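Local coordinates for protein metallo-carboxypeptidase (Pseudomonas aeruginosa, PDB 4A39) that probably acts as a zinc-dependent cytosolic carboxypeptidase of the M14 family, a model for the mammalian cytosolic enzymes, trimming residues from the C-terminal end of substrates, at residues Arg241-Pro246 / Ala330-Phe335; Gly288-Thr293 / Val336-Asp341; Pro218-Asp223 / Pro252-Val257; Lys172-Ala177 / His264-Phe269. All coordinates share one frame; numbering follows the deposited sequence.

Of the contacting segments, 172-177 on strand 171-177 comes first. It pairs with 264-269, so interaction 4 closes the longest loop and joins two parallel strands. Within that loop, interaction 3 ties 218-223 to the start of helix 252-264. Interaction 1 opens at 241-246, inside both loops, and closes at 330-335, so it crosses interactions 3 and 4. Interaction 2 opens at 288-293 and closes at 336-341, crossing interaction 1. It follows interactions 3 and 4 in series. Interactions 1 and 2 share helix 332-340. F269 of interaction 4 packs on that helix too, and M220 N of interaction 3 probably hydrogen-bonds to A177 O. Interaction 1 reaches the inhibitor pocket, while interaction 2 fastens the loop before helix 294-308 to helix 332-340.

Interaction 1. Residues Arg241-Pro246 / Ala330-Phe335; sequences RAWLEP and ALACNF. With GEM ((2-guanidinoethylmercapto)succinic acid), chain D.
W243 lays one face of its indole over the methyl group of A332. A332 CB lies 3.5 Å from the centre of the five-membered ring, close to the ring normal, in a CH-pi contact. The packing is tight, with W243 CE2 only 3.3 Å from A332 CB. F335 crosses W243 at about a right angle, and its CD1 comes to the edge of the indole. F335 CG is anti to the backbone N (chi1 178°), which carries the phenyl ring to the backbone of W243. One ring face then meets the W243 carbonyl, with W243 O 3.3 Å from F335 CE2. A single backbone bond crosses the contact, from W243 N to A330 O (3.1 Å). The indole NE1 bonds to Q179 instead.

R241 runs alongside L331, whose CD1 lies over one face of the guanidinium. The edge of that group meets a carboxylate of the inhibitor. NH1 of R241 bonds to GEM O14 at 3.0 Å, nearly straight at 175°, and NH2 of R241 to GEM O15 at 3.0 Å. R231 and N240 bind the inhibitor too. This two-pronged grip on a carboxylate is consistent with recognition of a substrate's terminal carboxylate, as in other M14 carboxypeptidases.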
loop_
_atom_site.group_PDB
_atom_site.type_symbol
_atom_site.label_atom_id
_atom_site.label_comp_id
_atom_site.label_asym_id
_atom_site.label_seq_id
_atom_site.Cartn_x
_atom_site.Cartn_y
_atom_site.Cartn_z
ATOM N N ARG A 241 11.304 8.846 -3.611
ATOM C CA ARG A 241 12.697 9.217 -3.832
ATOM C C ARG A 241 12.693 10.727 -4.085
ATOM O O ARG A 241 13.701 11.300 -4.494
ATOM C CB ARG A 241 13.282 8.500 -5.055
ATOM C CG ARG A 241 13.426 6.994 -4.900
ATOM C CD ARG A 241 14.458 6.629 -3.847
ATOM N NE ARG A 241 14.617 5.180 -3.755
ATOM C CZ ARG A 241 13.728 4.367 -3.193
ATOM N NH1 ARG A 241 12.616 4.856 -2.657
ATOM N NH2 ARG A 241 13.936 3.055 -3.188
ATOM N N ALA A 242 11.549 11.364 -3.828
ATOM C CA ALA A 242 11.407 12.800 -4.063
ATOM C C ALA A 242 11.263 13.643 -2.805
ATOM O O ALA A 242 10.918 14.821 -2.887
ATOM C CB ALA A 242 10.210 13.055 -4.974
ATOM N N TRP A 243 11.546 13.069 -1.642
ATOM C CA TRP A 243 11.381 13.834 -0.416
ATOM C C TRP A 243 12.501 14.805 -0.069
ATOM O O TRP A 243 12.291 15.757 0.680
ATOM C CB TRP A 243 11.091 12.885 0.745
ATOM C CG TRP A 243 9.744 12.253 0.582
ATOM C CD1 TRP A 243 9.388 11.309 -0.340
ATOM C CD2 TRP A 243 8.546 12.585 1.297
ATOM N NE1 TRP A 243 8.044 11.035 -0.247
ATOM C CE2 TRP A 243 7.502 11.804 0.749
ATOM C CE3 TRP A 243 8.252 13.468 2.345
ATOM C CZ2 TRP A 243 6.187 11.879 1.212
ATOM C CZ3 TRP A 243 6.941 13.542 2.807
ATOM C CH2 TRP A 243 5.926 12.753 2.240
ATOM N N LEU A 244 13.686 14.583 -0.619
ATOM C CA LEU A 244 14.793 15.483 -0.343
ATOM C C LEU A 244 14.668 16.717 -1.233
ATOM O O LEU A 244 15.018 17.828 -0.829
ATOM C CB LEU A 244 16.127 14.776 -0.602
ATOM C CG LEU A 244 17.397 15.497 -0.151
ATOM C CD1 LEU A 244 17.318 15.809 1.343
ATOM C CD2 LEU A 244 18.603 14.617 -0.455
ATOM N N GLU A 245 14.151 16.521 -2.443
ATOM C CA GLU A 245 13.987 17.614 -3.399
ATOM C C GLU A 245 12.673 17.506 -4.178
ATOM O O GLU A 245 12.668 17.201 -5.376
ATOM C CB GLU A 245 15.169 17.625 -4.372
ATOM C CG GLU A 245 16.521 17.746 -3.688
ATOM C CD GLU A 245 17.685 17.573 -4.644
ATOM O OE1 GLU A 245 17.792 16.496 -5.266
ATOM O OE2 GLU A 245 18.499 18.513 -4.769
ATOM N N PRO A 246 11.539 17.764 -3.506
ATOM C CA PRO A 246 10.220 17.695 -4.140
ATOM C C PRO A 246 9.992 18.817 -5.148
ATOM O O PRO A 246 10.656 19.853 -5.104
ATOM C CB PRO A 246 9.263 17.762 -2.953
ATOM C CG PRO A 246 9.995 18.628 -1.993
ATOM C CD PRO A 246 11.412 18.102 -2.077
ATOM N N ALA A 330 16.083 10.630 0.880
ATOM C CA ALA A 330 15.132 10.894 -0.197
ATOM C C ALA A 330 13.831 10.138 0.078
ATOM O O ALA A 330 12.790 10.449 -0.502
ATOM C CB ALA A 330 15.717 10.464 -1.537
ATOM N N LEU A 331 13.903 9.139 0.959
ATOM C CA LEU A 331 12.729 8.346 1.336
ATOM C C LEU A 331 11.924 9.087 2.393
ATOM O O LEU A 331 12.491 9.702 3.292
ATOM C CB LEU A 331 13.147 6.988 1.903
ATOM C CG LEU A 331 13.639 5.920 0.922
ATOM C CD1 LEU A 331 14.868 6.408 0.167
ATOM C CD2 LEU A 331 13.958 4.652 1.707
ATOM N N ALA A 332 10.602 9.008 2.291
ATOM C CA ALA A 332 9.708 9.686 3.225
ATOM C C ALA A 332 9.944 9.337 4.691
ATOM O O ALA A 332 10.003 10.223 5.543
ATOM C CB ALA A 332 8.255 9.397 2.856
ATOM N N CYS A 333 10.066 8.049 4.994
ATOM C CA CYS A 333 10.275 7.634 6.378
ATOM C C CYS A 333 11.461 8.352 7.003
ATOM O O CYS A 333 11.346 8.974 8.058
ATOM C CB CYS A 333 10.498 6.122 6.454
ATOM S SG CYS A 333 10.761 5.515 8.126
ATOM N N ASN A 334 12.604 8.273 6.340
ATOM C CA ASN A 334 13.811 8.905 6.842
ATOM C C ASN A 334 13.757 10.429 6.849
ATOM O O ASN A 334 14.149 11.063 7.832
ATOM C CB ASN A 334 14.997 8.407 6.029
ATOM C CG ASN A 334 15.240 6.927 6.235
ATOM O OD1 ASN A 334 15.826 6.519 7.239
ATOM N ND2 ASN A 334 14.764 6.110 5.304
ATOM N N PHE A 335 13.264 11.018 5.764
ATOM C CA PHE A 335 13.180 12.471 5.680
ATOM C C PHE A 335 12.283 13.075 6.749
ATOM O O PHE A 335 12.676 14.021 7.430
ATOM C CB PHE A 335 12.680 12.910 4.299
ATOM C CG PHE A 335 12.525 14.399 4.163
ATOM C CD1 PHE A 335 11.330 15.023 4.510
ATOM C CD2 PHE A 335 13.589 15.184 3.727
ATOM C CE1 PHE A 335 11.196 16.411 4.427
ATOM C CE2 PHE A 335 13.465 16.573 3.641
ATOM C CZ PHE A 335 12.266 17.184 3.993
HETATM C C8 GEM D . 10.811 1.135 -0.040
HETATM S S7 GEM D . 9.783 2.007 1.198
HETATM C C6 GEM D . 10.941 2.062 2.614
HETATM C C5 GEM D . 11.938 0.902 2.669
HETATM N N3 GEM D . 12.941 1.034 1.603
HETATM C C1 GEM D . 14.216 1.244 1.925
HETATM N N4 GEM D . 14.562 1.343 3.206
HETATM N N2 GEM D . 15.142 1.364 0.979
HETATM C C9 GEM D . 11.001 1.975 -1.305
HETATM O O14 GEM D . 10.550 3.143 -1.301
HETATM O O15 GEM D . 11.598 1.429 -2.255
HETATM C C10 GEM D . 10.212 -0.230 -0.383
HETATM C C11 GEM D . 8.819 -0.104 -1.006
HETATM O O12 GEM D . 7.898 -0.780 -0.498
HETATM O O13 GEM D . 8.710 0.655 -1.991
#

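Interaction 2. Residues Gly288-Thr293 / Val336-Asp341; sequences GNPGYT and VGQTYD
Q338 reaches from helix 332-340 to the type I turn N289-Y292. With chi1 at -174° Q338 points its chain away from its own backbone N, and the extended chain beyond carries the amide to P290 and G291. The atom modelled as Q338 NE2 lies 2.8 Å from G291 N. The amide is probably turned over in the model, so the identity of that atom is uncertain. N289 folds its side chain beside its own backbone N (chi1 -82°). N289 OD1 then comes within 3.6 Å of Q338 CB, and the two amide planes stand 55° apart. The turn itself is held by Y292 N bonding to N289 O at 2.9 Å.

D341 leaves the helix with positive phi, and its OD1 accepts from two waters. One also donates to G291 O, 2.7 Å from the water oxygen. The other is hydrogen-bonded to T293 OG1, likewise at 2.7 Å. T293 is the N-cap of helix 294-308, and its OG1 also accepts from L296 N. The loop after strand 282-284 is thus joined to the end of helix 332-340 just where helix 294-308 begins. V336 and Y340 of helix 332-340 touch M261 of helix 252-264.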
loop_
_atom_site.group_PDB
_atom_site.type_symbol
_atom_site.label_atom_id
_atom_site.label_comp_id
_atom_site.label_asym_id
_atom_site.label_seq_id
_atom_site.Cartn_x
_atom_site.Cartn_y
_atom_site.Cartn_z
ATOM N N GLY A 288 19.357 4.527 10.212
ATOM C CA GLY A 288 20.441 5.057 9.397
ATOM C C GLY A 288 20.501 6.580 9.358
ATOM O O GLY A 288 21.416 7.158 8.767
ATOM N N ASN A 289 19.525 7.234 9.980
ATOM C CA ASN A 289 19.476 8.697 10.009
ATOM C C ASN A 289 20.596 9.318 10.836
ATOM O O ASN A 289 20.895 8.860 11.934
ATOM C CB ASN A 289 18.148 9.186 10.602
ATOM C CG ASN A 289 17.012 9.205 9.595
ATOM O OD1 ASN A 289 15.886 9.600 9.927
ATOM N ND2 ASN A 289 17.291 8.783 8.368
ATOM N N PRO A 290 21.240 10.369 10.309
ATOM C CA PRO A 290 22.303 11.000 11.091
ATOM C C PRO A 290 21.659 11.558 12.367
ATOM O O PRO A 290 22.292 11.657 13.418
ATOM C CB PRO A 290 22.797 12.101 10.162
ATOM C CG PRO A 290 22.637 11.477 8.809
ATOM C CD PRO A 290 21.260 10.843 8.914
ATOM N N GLY A 291 20.377 11.900 12.259
ATOM C CA GLY A 291 19.652 12.442 13.395
ATOM C C GLY A 291 19.049 11.402 14.324
ATOM O O GLY A 291 18.337 11.751 15.265
ATOM N N TYR A 292 19.325 10.127 14.067
ATOM C CA TYR A 292 18.803 9.044 14.897
ATOM C C TYR A 292 19.295 9.257 16.331
ATOM O O TYR A 292 20.425 9.705 16.545
ATOM C CB TYR A 292 19.296 7.700 14.354
ATOM C CG TYR A 292 18.537 6.475 14.823
ATOM C CD1 TYR A 292 17.155 6.358 14.632
ATOM C CD2 TYR A 292 19.214 5.395 15.381
ATOM C CE1 TYR A 292 16.476 5.189 14.980
ATOM C CE2 TYR A 292 18.548 4.228 15.730
ATOM C CZ TYR A 292 17.183 4.126 15.524
ATOM O OH TYR A 292 16.550 2.939 15.823
ATOM N N THR A 293 18.441 8.944 17.304
ATOM C CA THR A 293 18.776 9.120 18.718
ATOM C C THR A 293 18.356 7.911 19.546
ATOM O O THR A 293 17.551 7.094 19.104
ATOM C CB THR A 293 18.032 10.321 19.315
ATOM O OG1 THR A 293 16.625 10.036 19.324
ATOM C CG2 THR A 293 18.288 11.582 18.498
ATOM N N VAL A 336 11.071 12.545 6.883
ATOM C CA VAL A 336 10.129 13.067 7.866
ATOM C C VAL A 336 10.638 12.805 9.276
ATOM O O VAL A 336 10.623 13.693 10.133
ATOM C CB VAL A 336 8.730 12.425 7.690
ATOM C CG1 VAL A 336 7.757 12.980 8.724
ATOM C CG2 VAL A 336 8.210 12.708 6.288
ATOM N N GLY A 337 11.102 11.582 9.509
ATOM C CA GLY A 337 11.612 11.226 10.819
ATOM C C GLY A 337 12.704 12.159 11.306
ATOM O O GLY A 337 12.722 12.544 12.477
ATOM N N GLN A 338 13.617 12.526 10.413
ATOM C CA GLN A 338 14.717 13.406 10.785
ATOM C C GLN A 338 14.316 14.871 10.839
ATOM O O GLN A 338 14.714 15.596 11.748
ATOM C CB GLN A 338 15.884 13.238 9.813
ATOM C CG GLN A 338 17.120 14.026 10.218
ATOM C CD GLN A 338 18.350 13.589 9.460
ATOM O OE1 GLN A 338 18.699 14.163 8.428
ATOM N NE2 GLN A 338 19.003 12.550 9.956
ATOM N N THR A 339 13.522 15.308 9.871
ATOM C CA THR A 339 13.102 16.702 9.825
ATOM C C THR A 339 12.264 17.088 11.033
ATOM O O THR A 339 12.364 18.212 11.534
ATOM C CB THR A 339 12.301 16.993 8.538
ATOM O OG1 THR A 339 13.127 16.725 7.397
ATOM C CG2 THR A 339 11.857 18.452 8.496
ATOM N N TYR A 340 11.460 16.146 11.519
ATOM C CA TYR A 340 10.587 16.412 12.656
ATOM C C TYR A 340 10.960 15.693 13.950
ATOM O O TYR A 340 10.280 15.858 14.968
ATOM C CB TYR A 340 9.142 16.099 12.253
ATOM C CG TYR A 340 8.666 17.014 11.148
ATOM C CD1 TYR A 340 8.251 18.315 11.429
ATOM C CD2 TYR A 340 8.725 16.615 9.813
ATOM C CE1 TYR A 340 7.913 19.200 10.410
ATOM C CE2 TYR A 340 8.388 17.495 8.782
ATOM C CZ TYR A 340 7.986 18.783 9.089
ATOM O OH TYR A 340 7.673 19.665 8.080
ATOM N N ASP A 341 12.050 14.927 13.912
ATOM C CA ASP A 341 12.533 14.188 15.081
ATOM C C ASP A 341 11.400 13.365 15.694
ATOM O O ASP A 341 11.164 13.410 16.903
ATOM C CB ASP A 341 13.088 15.167 16.122
ATOM C CG ASP A 341 13.766 14.467 17.288
ATOM O OD1 ASP A 341 14.273 13.339 17.099
ATOM O OD2 ASP A 341 13.797 15.057 18.392
HETATM O O HOH W 1 15.877 12.684 14.798
HETATM O O HOH W 2 15.148 12.296 19.521
#

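Interaction 3. Residues Pro218-Asp223 / Pro252-Val257; sequences PNMNPD and PEVWFV
The backbone of M220 runs past E253 with their CA atoms 6.2 Å apart, and no direct hydrogen bond crosses between the segments. M220 O instead faces the aliphatic part of E253, 3.3 Å from E253 CB. This buried carbonyl oxygen has no hydrogen-bond partner in the model. In the M220 side chain, the bend at chi2 (-70°) brings SD back toward helix 252-264, and the bend at chi3 turns CE toward E253 O. M220 SD sits 3.5 Å from V257 CG2, and the two side chains meet at a slant. The methyl end rests on the helix, with M220 CE 3.6 Å from E253 O and also near V254 CG2.

The segment 218-223 leads from strand 212-217 of the central sheet into helix 222-226. N219 OD1 accepts from N221 N at 2.9 Å, which makes an Asx turn. N221 then serves as N-cap of helix 222-226, its OD1 accepting from G224 N, while its ND2 holds Q179 O. Q179 directly precedes the zinc ligand H180, so the turn is anchored close to the metal site.

Beyond the turn, two acids approach. E253 bends at chi2 (90°), and its OE2 comes 4.1 Å from D223 OD2, the carboxylate planes 80° apart. One water lies 2.6 Å from D223 OD2 and 2.7 Å from E253 OE2. A second links E253 OE2 with N221 OD1 and D223 N. The like charges probably raise the cost of ionising both, but R156 forms a salt bridge with D223 OD1. S152 and Q154 also bond to D223, and N233 ND2 donates to E253 OE1.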
loop_
_atom_site.group_PDB
_atom_site.type_symbol
_atom_site.label_atom_id
_atom_site.label_comp_id
_atom_site.label_asym_id
_atom_site.label_seq_id
_atom_site.Cartn_x
_atom_site.Cartn_y
_atom_site.Cartn_z
ATOM N N PRO A 218 -5.167 8.877 2.388
ATOM C CA PRO A 218 -5.557 7.569 1.846
ATOM C C PRO A 218 -4.825 7.109 0.587
ATOM O O PRO A 218 -4.572 5.911 0.421
ATOM C CB PRO A 218 -7.056 7.726 1.614
ATOM C CG PRO A 218 -7.455 8.646 2.724
ATOM C CD PRO A 218 -6.362 9.689 2.680
ATOM N N ASN A 219 -4.512 8.037 -0.314
ATOM C CA ASN A 219 -3.789 7.663 -1.529
ATOM C C ASN A 219 -2.907 8.785 -2.064
ATOM O O ASN A 219 -3.386 9.846 -2.481
ATOM C CB ASN A 219 -4.752 7.185 -2.618
ATOM C CG ASN A 219 -4.028 6.495 -3.758
ATOM O OD1 ASN A 219 -3.349 7.139 -4.556
ATOM N ND2 ASN A 219 -4.151 5.171 -3.825
ATOM N N MET A 220 -1.605 8.521 -2.054
ATOM C CA MET A 220 -0.584 9.469 -2.488
ATOM C C MET A 220 -0.295 9.510 -3.981
ATOM O O MET A 220 0.475 10.360 -4.422
ATOM C CB MET A 220 0.739 9.160 -1.785
ATOM C CG MET A 220 0.823 9.552 -0.320
ATOM S SD MET A 220 0.885 11.336 -0.104
ATOM C CE MET A 220 2.470 11.700 -0.872
ATOM N N ASN A 221 -0.893 8.606 -4.753
ATOM C CA ASN A 221 -0.611 8.549 -6.191
ATOM C C ASN A 221 -1.836 8.102 -6.985
ATOM O O ASN A 221 -1.845 7.018 -7.570
ATOM C CB ASN A 221 0.538 7.559 -6.433
ATOM C CG ASN A 221 1.282 7.814 -7.733
ATOM O OD1 ASN A 221 0.726 8.333 -8.707
ATOM N ND2 ASN A 221 2.551 7.422 -7.760
ATOM N N PRO A 222 -2.888 8.934 -7.020
ATOM C CA PRO A 222 -4.100 8.574 -7.762
ATOM C C PRO A 222 -3.879 8.358 -9.254
ATOM O O PRO A 222 -4.523 7.494 -9.851
ATOM C CB PRO A 222 -5.049 9.736 -7.467
ATOM C CG PRO A 222 -4.123 10.887 -7.224
ATOM C CD PRO A 222 -3.032 10.254 -6.386
ATOM N N ASP A 223 -2.978 9.132 -9.859
ATOM C CA ASP A 223 -2.707 8.976 -11.289
ATOM C C ASP A 223 -2.126 7.593 -11.565
ATOM O O ASP A 223 -2.598 6.872 -12.442
ATOM C CB ASP A 223 -1.715 10.031 -11.788
ATOM C CG ASP A 223 -2.240 11.445 -11.661
ATOM O OD1 ASP A 223 -3.456 11.628 -11.427
ATOM O OD2 ASP A 223 -1.424 12.379 -11.812
ATOM N N PRO A 252 4.108 16.916 -7.392
ATOM C CA PRO A 252 3.130 17.707 -6.637
ATOM C C PRO A 252 2.499 16.973 -5.460
ATOM O O PRO A 252 2.125 17.589 -4.460
ATOM C CB PRO A 252 2.105 18.096 -7.703
ATOM C CG PRO A 252 2.177 16.945 -8.673
ATOM C CD PRO A 252 3.657 16.716 -8.781
ATOM N N GLU A 253 2.377 15.656 -5.589
ATOM C CA GLU A 253 1.790 14.845 -4.533
ATOM C C GLU A 253 2.618 14.949 -3.250
ATOM O O GLU A 253 2.074 15.089 -2.155
ATOM C CB GLU A 253 1.706 13.385 -4.987
ATOM C CG GLU A 253 0.829 13.173 -6.219
ATOM C CD GLU A 253 1.582 13.269 -7.545
ATOM O OE1 GLU A 253 2.778 13.644 -7.563
ATOM O OE2 GLU A 253 0.961 12.963 -8.584
ATOM N N VAL A 254 3.936 14.886 -3.394
ATOM C CA VAL A 254 4.834 14.971 -2.247
ATOM C C VAL A 254 5.006 16.421 -1.796
ATOM O O VAL A 254 5.079 16.703 -0.597
ATOM C CB VAL A 254 6.207 14.346 -2.590
ATOM C CG1 VAL A 254 7.225 14.663 -1.501
ATOM C CG2 VAL A 254 6.049 12.832 -2.729
ATOM N N TRP A 255 5.063 17.338 -2.756
ATOM C CA TRP A 255 5.207 18.760 -2.452
ATOM C C TRP A 255 4.060 19.209 -1.545
ATOM O O TRP A 255 4.258 19.970 -0.590
ATOM C CB TRP A 255 5.206 19.568 -3.756
ATOM C CG TRP A 255 5.302 21.049 -3.559
ATOM C CD1 TRP A 255 4.272 21.918 -3.334
ATOM C CD2 TRP A 255 6.499 21.830 -3.537
ATOM N NE1 TRP A 255 4.756 23.194 -3.173
ATOM C CE2 TRP A 255 6.121 23.169 -3.294
ATOM C CE3 TRP A 255 7.858 21.528 -3.700
ATOM C CZ2 TRP A 255 7.054 24.207 -3.207
ATOM C CZ3 TRP A 255 8.786 22.562 -3.616
ATOM C CH2 TRP A 255 8.380 23.885 -3.371
ATOM N N PHE A 256 2.864 18.724 -1.855
ATOM C CA PHE A 256 1.657 19.034 -1.095
ATOM C C PHE A 256 1.781 18.597 0.359
ATOM O O PHE A 256 1.590 19.396 1.277
ATOM C CB PHE A 256 0.452 18.334 -1.737
ATOM C CG PHE A 256 -0.766 18.270 -0.852
ATOM C CD1 PHE A 256 -1.377 19.431 -0.391
ATOM C CD2 PHE A 256 -1.310 17.040 -0.493
ATOM C CE1 PHE A 256 -2.518 19.369 0.417
ATOM C CE2 PHE A 256 -2.445 16.968 0.311
ATOM C CZ PHE A 256 -3.050 18.136 0.766
ATOM N N VAL A 257 2.101 17.327 0.570
ATOM C CA VAL A 257 2.215 16.809 1.929
ATOM C C VAL A 257 3.276 17.524 2.752
ATOM O O VAL A 257 3.038 17.847 3.916
ATOM C CB VAL A 257 2.493 15.291 1.925
ATOM C CG1 VAL A 257 2.649 14.781 3.353
ATOM C CG2 VAL A 257 1.343 14.570 1.234
HETATM O O HOH W 3 -0.757 10.665 -8.692
HETATM O O HOH W 4 1.079 11.998 -11.101
#

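Interaction 4. Residues Lys172-Ala177 / His264-Phe269; sequences KLWVIA and HGVDLF
The indole of W174 carries V266 on one face, with V266 CG2 3.8 Å from the centre of the five-membered ring in a CH-pi contact. The contact joins two neighbouring parallel strands, 171-177 and 268-275, in the mixed central sheet of the carboxypeptidase domain. At the indole edge, W174 NE1 donates to G265 O at 2.9 Å. Y215 of strand 212-217 also stacks with this indole. The F269 ring is met in its plane, at the edge, by W174 CB and I176 CD1. I176 CD1 is 3.5 Å from F269 CZ; I176 holds CG1 between its backbone N and carbonyl carbon (chi1 69°), which directs that branch to the phenyl edge.

Between the strands, W174 N bonds to L268 O at 2.8 Å. W174 and F269 share the face of the sheet packed against M261 of helix 252-264; F269 also meets helix 332-340. L173 and L268 meet on the other face, L173 CD2 lying 3.6 Å from L268 CB.

Next to the L173-L268 pair, K172 and D267 bond through backbone and side chain. D267 N donates to K172 O. K172 bends at chi2 and chi3, bringing NZ back for a salt bridge to D267 OD2 (2.9 Å), while H170 O takes a further bond from NZ. R388 holds the other carboxylate oxygen, OD1. D267 OD2 also accepts from K172 N at 2.8 Å, through its anti lone pair.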
loop_
_atom_site.group_PDB
_atom_site.type_symbol
_atom_site.label_atom_id
_atom_site.label_comp_id
_atom_site.label_asym_id
_atom_site.label_seq_id
_atom_site.Cartn_x
_atom_site.Cartn_y
_atom_site.Cartn_z
ATOM N N LYS A 172 0.365 15.230 16.665
ATOM C CA LYS A 172 -0.067 15.087 15.274
ATOM C C LYS A 172 0.489 13.778 14.738
ATOM O O LYS A 172 1.697 13.647 14.543
ATOM C CB LYS A 172 0.462 16.240 14.413
ATOM C CG LYS A 172 -0.041 17.614 14.813
ATOM C CD LYS A 172 0.517 18.051 16.150
ATOM C CE LYS A 172 1.957 18.508 16.035
ATOM N NZ LYS A 172 2.438 19.020 17.352
ATOM N N LEU A 173 -0.392 12.809 14.503
ATOM C CA LEU A 173 0.031 11.502 14.009
ATOM C C LEU A 173 -0.301 11.367 12.525
ATOM O O LEU A 173 -1.474 11.334 12.142
ATOM C CB LEU A 173 -0.665 10.399 14.806
ATOM C CG LEU A 173 -0.716 10.582 16.326
ATOM C CD1 LEU A 173 -1.306 9.327 16.940
ATOM C CD2 LEU A 173 0.670 10.855 16.892
ATOM N N TRP A 174 0.740 11.283 11.702
ATOM C CA TRP A 174 0.577 11.180 10.258
ATOM C C TRP A 174 0.704 9.785 9.669
ATOM O O TRP A 174 1.624 9.027 10.002
ATOM C CB TRP A 174 1.593 12.078 9.552
ATOM C CG TRP A 174 1.393 13.543 9.766
ATOM C CD1 TRP A 174 1.550 14.240 10.932
ATOM C CD2 TRP A 174 1.025 14.501 8.770
ATOM N NE1 TRP A 174 1.303 15.579 10.720
ATOM C CE2 TRP A 174 0.980 15.766 9.401
ATOM C CE3 TRP A 174 0.727 14.413 7.402
ATOM C CZ2 TRP A 174 0.651 16.937 8.709
ATOM C CZ3 TRP A 174 0.399 15.578 6.712
ATOM C CH2 TRP A 174 0.365 16.825 7.369
ATOM N N VAL A 175 -0.218 9.470 8.767
ATOM C CA VAL A 175 -0.211 8.192 8.065
ATOM C C VAL A 175 -0.565 8.454 6.604
ATOM O O VAL A 175 -1.646 8.978 6.316
ATOM C CB VAL A 175 -1.256 7.221 8.643
ATOM C CG1 VAL A 175 -1.157 5.877 7.935
ATOM C CG2 VAL A 175 -1.032 7.053 10.136
ATOM N N ILE A 176 0.353 8.122 5.697
ATOM C CA ILE A 176 0.106 8.297 4.267
ATOM C C ILE A 176 0.264 6.941 3.582
ATOM O O ILE A 176 1.021 6.078 4.049
ATOM C CB ILE A 176 1.063 9.340 3.628
ATOM C CG1 ILE A 176 2.492 8.808 3.584
ATOM C CG2 ILE A 176 1.002 10.647 4.422
ATOM C CD1 ILE A 176 3.450 9.735 2.871
ATOM N N ALA A 177 -0.441 6.754 2.473
ATOM C CA ALA A 177 -0.404 5.462 1.797
ATOM C C ALA A 177 -0.297 5.462 0.281
ATOM O O ALA A 177 -0.672 6.418 -0.397
ATOM C CB ALA A 177 -1.635 4.657 2.201
ATOM N N HIS A 264 1.593 22.190 10.127
ATOM C CA HIS A 264 0.951 21.617 11.300
ATOM C C HIS A 264 1.860 20.881 12.270
ATOM O O HIS A 264 1.513 20.744 13.443
ATOM C CB HIS A 264 -0.191 20.686 10.882
ATOM C CG HIS A 264 -1.185 21.322 9.967
ATOM N ND1 HIS A 264 -1.010 21.390 8.602
ATOM C CD2 HIS A 264 -2.359 21.939 10.228
ATOM C CE1 HIS A 264 -2.041 22.012 8.060
ATOM N NE2 HIS A 264 -2.875 22.353 9.025
ATOM N N GLY A 265 3.009 20.400 11.809
ATOM C CA GLY A 265 3.918 19.680 12.690
ATOM C C GLY A 265 3.662 18.189 12.612
ATOM O O GLY A 265 2.572 17.765 12.208
ATOM N N VAL A 266 4.662 17.400 13.003
ATOM C CA VAL A 266 4.580 15.942 12.956
ATOM C C VAL A 266 5.179 15.295 14.208
ATOM O O VAL A 266 6.306 15.602 14.590
ATOM C CB VAL A 266 5.349 15.391 11.723
ATOM C CG1 VAL A 266 5.216 13.876 11.658
ATOM C CG2 VAL A 266 4.825 16.034 10.441
ATOM N N ASP A 267 4.427 14.388 14.833
ATOM C CA ASP A 267 4.904 13.694 16.030
ATOM C C ASP A 267 4.966 12.176 15.833
ATOM O O ASP A 267 5.386 11.437 16.721
ATOM C CB ASP A 267 4.016 14.043 17.230
ATOM C CG ASP A 267 3.992 15.535 17.513
ATOM O OD1 ASP A 267 5.077 16.111 17.751
ATOM O OD2 ASP A 267 2.895 16.130 17.491
ATOM N N LEU A 268 4.550 11.728 14.655
ATOM C CA LEU A 268 4.558 10.313 14.295
ATOM C C LEU A 268 4.316 10.240 12.800
ATOM O O LEU A 268 3.497 10.991 12.268
ATOM C CB LEU A 268 3.438 9.550 15.006
ATOM C CG LEU A 268 3.285 8.105 14.512
ATOM C CD1 LEU A 268 4.263 7.210 15.254
ATOM C CD2 LEU A 268 1.865 7.627 14.723
ATOM N N PHE A 269 5.021 9.342 12.120
ATOM C CA PHE A 269 4.841 9.202 10.682
ATOM C C PHE A 269 4.919 7.757 10.224
ATOM O O PHE A 269 5.916 7.077 10.462
ATOM C CB PHE A 269 5.894 10.011 9.924
ATOM C CG PHE A 269 5.798 9.876 8.429
ATOM C CD1 PHE A 269 4.684 10.361 7.742
ATOM C CD2 PHE A 269 6.808 9.250 7.709
ATOM C CE1 PHE A 269 4.583 10.219 6.359
ATOM C CE2 PHE A 269 6.717 9.102 6.324
ATOM C CZ PHE A 269 5.606 9.587 5.647
#